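PDB 5GVV: glycosyl transferase family 8 from Streptococcus pneumoniae, which transfers galactose from UDP-galactose to the terminal glucose of the already glycosylated serine-rich repeat protein PsrP, a step in its polymorphic O-glycosylation. Local coordinates for residues M24-R29 / L109-D114; E297-V302 / A399-Y404. All coordinates share one frame; numbering follows the deposited sequence.

The two contacts belong to separate parts of the chain, with nearest atoms about 21 Å apart and centres on opposite sides of the chain's centre. Interaction 1 is fully buried within the family 8 glycosyltransferase region, where a helix meets the strand that follows the manganese-binding aspartates; interaction 2 is partly buried, lies away from the nucleotide and metal, and sets the turn that follows helix 292-298 against the end of helix 395-402, beside the C-terminal parallel sheet. No helix or strand is common to both. The chemistry follows the setting: residues 24-29 and 109-114 are joined by one neutral hydrogen bond and close packing, whereas 297-302 and 399-404 add an exposed arginine and its glutamate to an apolar core.

Interaction 1. Residues M24-R29 / L109-D114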
# COMPACT_ATOMS: atom_id res chain seq x y z
N MSE A 24 11.44 -5.82 1.01
CA MSE A 24 12.61 -5.22 0.38
C MSE A 24 13.25 -4.22 1.29
O MSE A 24 14.46 -4.15 1.40
CB MSE A 24 12.28 -4.58 -1.01
CG MSE A 24 11.90 -5.57 -2.07
SE MSE A 24 11.31 -4.58 -3.72
CE MSE A 24 12.90 -3.49 -3.57
N LYS A 25 12.46 -3.38 1.95
CA LYS A 25 13.02 -2.41 2.90
C LYS A 25 13.86 -3.09 3.98
O LYS A 25 14.95 -2.62 4.30
CB LYS A 25 11.91 -1.57 3.55
CG LYS A 25 11.49 -0.37 2.71
CD LYS A 25 10.72 0.67 3.52
CE LYS A 25 9.30 0.25 3.80
NZ LYS A 25 8.43 1.43 4.17
N SER A 26 13.36 -4.19 4.53
CA SER A 26 14.08 -4.90 5.58
C SER A 26 15.39 -5.48 5.04
O SER A 26 16.42 -5.42 5.71
CB SER A 26 13.21 -5.99 6.22
OG SER A 26 12.91 -7.03 5.31
N LEU A 27 15.34 -6.01 3.82
CA LEU A 27 16.53 -6.53 3.14
C LEU A 27 17.59 -5.44 2.91
O LEU A 27 18.78 -5.63 3.20
CB LEU A 27 16.14 -7.17 1.80
CG LEU A 27 17.24 -7.68 0.86
CD1 LEU A 27 18.03 -8.81 1.50
CD2 LEU A 27 16.66 -8.14 -0.46
N CYS A 28 17.15 -4.29 2.39
CA CYS A 28 18.07 -3.19 2.05
C CYS A 28 18.59 -2.48 3.29
O CYS A 28 19.67 -1.89 3.27
CB CYS A 28 17.37 -2.19 1.13
SG CYS A 28 16.94 -2.84 -0.49
N ARG A 29 17.80 -2.52 4.37
CA ARG A 29 18.22 -1.94 5.64
C ARG A 29 19.53 -2.56 6.12
O ARG A 29 20.39 -1.86 6.69
CB ARG A 29 17.12 -2.17 6.68
CG ARG A 29 17.49 -1.78 8.10
CD ARG A 29 17.83 -0.30 8.19
NE ARG A 29 18.03 0.11 9.58
CZ ARG A 29 19.21 0.10 10.20
NH1 ARG A 29 20.30 -0.30 9.57
NH2 ARG A 29 19.30 0.48 11.47
N LEU A 109 7.79 -11.79 4.53
CA LEU A 109 8.91 -11.99 5.43
C LEU A 109 9.69 -10.72 5.70
O LEU A 109 9.52 -9.70 5.01
CB LEU A 109 9.84 -13.10 4.92
CG LEU A 109 10.49 -13.00 3.54
CD1 LEU A 109 11.67 -12.04 3.55
CD2 LEU A 109 10.94 -14.38 3.07
N ILE A 110 10.57 -10.80 6.69
CA ILE A 110 11.38 -9.68 7.14
C ILE A 110 12.83 -10.14 7.34
O ILE A 110 13.08 -11.13 8.02
CB ILE A 110 10.88 -9.16 8.50
CG1 ILE A 110 9.48 -8.56 8.37
CG2 ILE A 110 11.85 -8.14 9.08
CD1 ILE A 110 9.45 -7.19 7.69
N VAL A 111 13.78 -9.40 6.76
CA VAL A 111 15.20 -9.63 6.98
C VAL A 111 15.66 -8.70 8.11
O VAL A 111 15.35 -7.50 8.09
CB VAL A 111 16.02 -9.33 5.70
CG1 VAL A 111 17.52 -9.51 5.95
CG2 VAL A 111 15.53 -10.22 4.56
N THR A 112 16.36 -9.25 9.10
CA THR A 112 16.73 -8.49 10.29
C THR A 112 18.22 -8.23 10.42
O THR A 112 18.66 -7.59 11.38
CB THR A 112 16.27 -9.18 11.59
OG1 THR A 112 17.03 -10.39 11.78
CG2 THR A 112 14.79 -9.50 11.55
N GLY A 113 19.01 -8.73 9.47
CA GLY A 113 20.45 -8.53 9.53
C GLY A 113 21.20 -8.92 8.27
O GLY A 113 20.60 -9.24 7.24
N ASP A 114 22.53 -8.88 8.37
CA ASP A 114 23.43 -9.19 7.26
C ASP A 114 23.27 -10.64 6.82
O ASP A 114 23.38 -11.55 7.64
CB ASP A 114 24.87 -8.95 7.72
CG ASP A 114 25.89 -9.03 6.59
OD1 ASP A 114 25.60 -9.61 5.52
OD2 ASP A 114 27.00 -8.51 6.80
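Helix 17-30 runs nearly parallel to strand 109-111, at 13° between the short axes of the paired segments and 6.4 Å at their closest approach, with Ser26 facing Val111. The strand directly follows the DxD motif of this GT-A glycosyltransferase, in which Asp106 and Asp108 bind manganese, so the helix packs on the chain just as it leaves the metal site. Ser26 carries the polar part of the contact. Its OG accepts a hydrogen bond from Val111 N at 2.9 Å, almost straight at 168°. The hydroxyl reaches the strand because it lies between the backbone N and carbonyl carbon of its own residue (chi1 66°), and it is also hydrogen-bonded to Ala23 O one turn back. This buried oxygen thus ties the strand amide to the helix backbone. Beside it, Ile110 CG2 lies 3.8 Å from Ser26 CB, adding an apolar neighbour to the hydroxymethyl group. Tyr250 of helix 244-251 touches both residues, while Ile110 also meets Tyr228 near the UDP site and its backbone pairs with Leu226 in a small antiparallel sheet.

Val111 sits against the helix backbone more than against a side chain: its CB is 3.8 Å from Leu27 CA. The Leu27 and Val111 side chains cross obliquely, and Leu27 also touches Leu34 and Ile36 of strand 34-40. On Val111, the branch nearest Leu27 is CG2, beside the backbone N of its own residue and 4.2 Å from Leu27 CB.

Interaction 2. Residues E297-V302 / A399-Y404; sequences EQLPEV and AAIRSY
Arg402 and Glu301 form the charged part of this contact, a salt bridge in which one carboxylate oxygen receives two donors. Glu301 OE2 lies 3.0 Å from Arg402 NE and accepts a second, weak bond from Arg402 NH2. The NE donor comes to the syn side of the carboxylate, but 28° out of its plane, and the two flat groups are turned 52° from one another, so OE2 alone takes both NE and NH2 in a skewed rather than coplanar pairing. Glu301 brings its acid group round by a bend at chi2 (-90°), whereas Arg402 stays extended from CG to NE and approaches it at about a right angle. The same NH2 makes a further weak hydrogen bond to a backbone carbonyl, Gln298 O, 3.2 Å away.

That carbonyl belongs to the last turn of helix 292-298, after which Leu299 leaves helical geometry and a type I beta turn, closed by Val302 N to Leu299 O, leads into strand 302-307. The contact therefore joins a helix-to-strand connection to the C-terminal end of helix 395-402, beside a parallel sheet whose strand order, 3-2-1-4-5-6, is that of a Rossmann-like alpha/beta fold.

Apolar packing begins at one face of the guanidinium. Leu299 CD2 covers that face over the centre, 3.7 Å from Arg402 CZ, and also touches Arg402 CG. The other methyl, Leu299 CD1, turns to Ile401 CD1 at 3.8 Å, so the two branches divide between a charged group and a buried one. Ile401 reaches across to Val302 with its short branch: CG2 to CG2 is 3.9 Å, and the side chains cross at about a right angle. Leu278 and Ile370 of the sheet also touch Ile401, while Val302 lies against Cys280.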
# COMPACT_ATOMS: atom_id res chain seq x y z
N GLU A 297 14.92 0.20 -26.05
CA GLU A 297 16.19 -0.31 -25.53
C GLU A 297 17.34 0.64 -25.85
O GLU A 297 18.19 0.91 -25.00
CB GLU A 297 16.49 -1.70 -26.11
CG GLU A 297 15.61 -2.82 -25.58
CD GLU A 297 15.75 -4.12 -26.37
OE1 GLU A 297 15.51 -5.19 -25.78
OE2 GLU A 297 16.08 -4.06 -27.58
N GLN A 298 17.36 1.15 -27.08
CA GLN A 298 18.46 1.98 -27.56
C GLN A 298 18.39 3.44 -27.11
O GLN A 298 19.41 4.13 -27.09
CB GLN A 298 18.49 1.95 -29.09
CG GLN A 298 18.82 0.59 -29.68
CD GLN A 298 20.23 0.14 -29.33
OE1 GLN A 298 21.19 0.86 -29.59
NE2 GLN A 298 20.35 -1.03 -28.72
N LEU A 299 17.20 3.90 -26.75
CA LEU A 299 17.00 5.32 -26.42
C LEU A 299 16.38 5.54 -25.04
O LEU A 299 15.26 6.02 -24.93
CB LEU A 299 16.14 5.99 -27.50
CG LEU A 299 16.75 6.09 -28.91
CD1 LEU A 299 15.68 6.03 -30.00
CD2 LEU A 299 17.57 7.36 -29.04
N PRO A 300 17.13 5.20 -23.97
CA PRO A 300 16.61 5.35 -22.60
C PRO A 300 16.30 6.80 -22.26
O PRO A 300 15.55 7.06 -21.31
CB PRO A 300 17.76 4.85 -21.73
CG PRO A 300 18.99 5.04 -22.57
CD PRO A 300 18.54 4.74 -23.97
N GLU A 301 16.87 7.73 -23.01
CA GLU A 301 16.69 9.15 -22.74
C GLU A 301 15.53 9.74 -23.54
O GLU A 301 15.28 10.95 -23.49
CB GLU A 301 17.98 9.91 -23.03
CG GLU A 301 18.28 10.10 -24.51
CD GLU A 301 19.10 8.98 -25.12
OE1 GLU A 301 18.78 7.80 -24.88
OE2 GLU A 301 20.06 9.29 -25.85
N VAL A 302 14.82 8.89 -24.29
CA VAL A 302 13.59 9.29 -24.95
C VAL A 302 12.41 8.67 -24.22
O VAL A 302 12.44 7.48 -23.90
CB VAL A 302 13.56 8.84 -26.42
CG1 VAL A 302 12.25 9.21 -27.06
CG2 VAL A 302 14.70 9.46 -27.18
N ALA A 399 19.51 7.20 -34.69
CA ALA A 399 20.30 8.38 -35.00
C ALA A 399 19.42 9.56 -35.40
O ALA A 399 19.68 10.71 -35.03
CB ALA A 399 21.30 8.07 -36.09
N ALA A 400 18.37 9.28 -36.18
CA ALA A 400 17.43 10.31 -36.60
C ALA A 400 16.76 10.95 -35.39
O ALA A 400 16.67 12.17 -35.29
CB ALA A 400 16.39 9.72 -37.53
N ILE A 401 16.30 10.11 -34.46
CA ILE A 401 15.64 10.60 -33.26
C ILE A 401 16.57 11.47 -32.40
O ILE A 401 16.18 12.54 -31.93
CB ILE A 401 15.05 9.44 -32.44
CG1 ILE A 401 13.87 8.81 -33.19
CG2 ILE A 401 14.59 9.92 -31.07
CD1 ILE A 401 13.38 7.48 -32.63
N ARG A 402 17.82 11.02 -32.23
CA ARG A 402 18.80 11.79 -31.47
C ARG A 402 19.14 13.15 -32.07
O ARG A 402 19.61 14.05 -31.36
CB ARG A 402 20.08 10.96 -31.24
CG ARG A 402 20.00 10.08 -30.01
CD ARG A 402 21.24 9.23 -29.81
NE ARG A 402 21.23 8.59 -28.49
CZ ARG A 402 21.22 7.28 -28.29
NH1 ARG A 402 21.24 6.45 -29.33
NH2 ARG A 402 21.21 6.79 -27.06
N SER A 403 18.91 13.31 -33.37
CA SER A 403 19.18 14.58 -34.04
C SER A 403 18.20 15.66 -33.59
O SER A 403 18.47 16.86 -33.73
CB SER A 403 19.14 14.42 -35.57
OG SER A 403 17.81 14.44 -36.06
N TYR A 404 17.06 15.24 -33.03
CA TYR A 404 16.05 16.19 -32.57
C TYR A 404 16.34 16.69 -31.15
O TYR A 404 15.70 17.63 -30.68
CB TYR A 404 14.66 15.57 -32.66
CG TYR A 404 14.18 15.45 -34.08
CD1 TYR A 404 14.45 14.31 -34.83
CD2 TYR A 404 13.47 16.48 -34.68
CE1 TYR A 404 14.02 14.20 -36.14
CE2 TYR A 404 13.04 16.37 -35.99
CZ TYR A 404 13.32 15.23 -36.71
OH TYR A 404 12.90 15.12 -38.01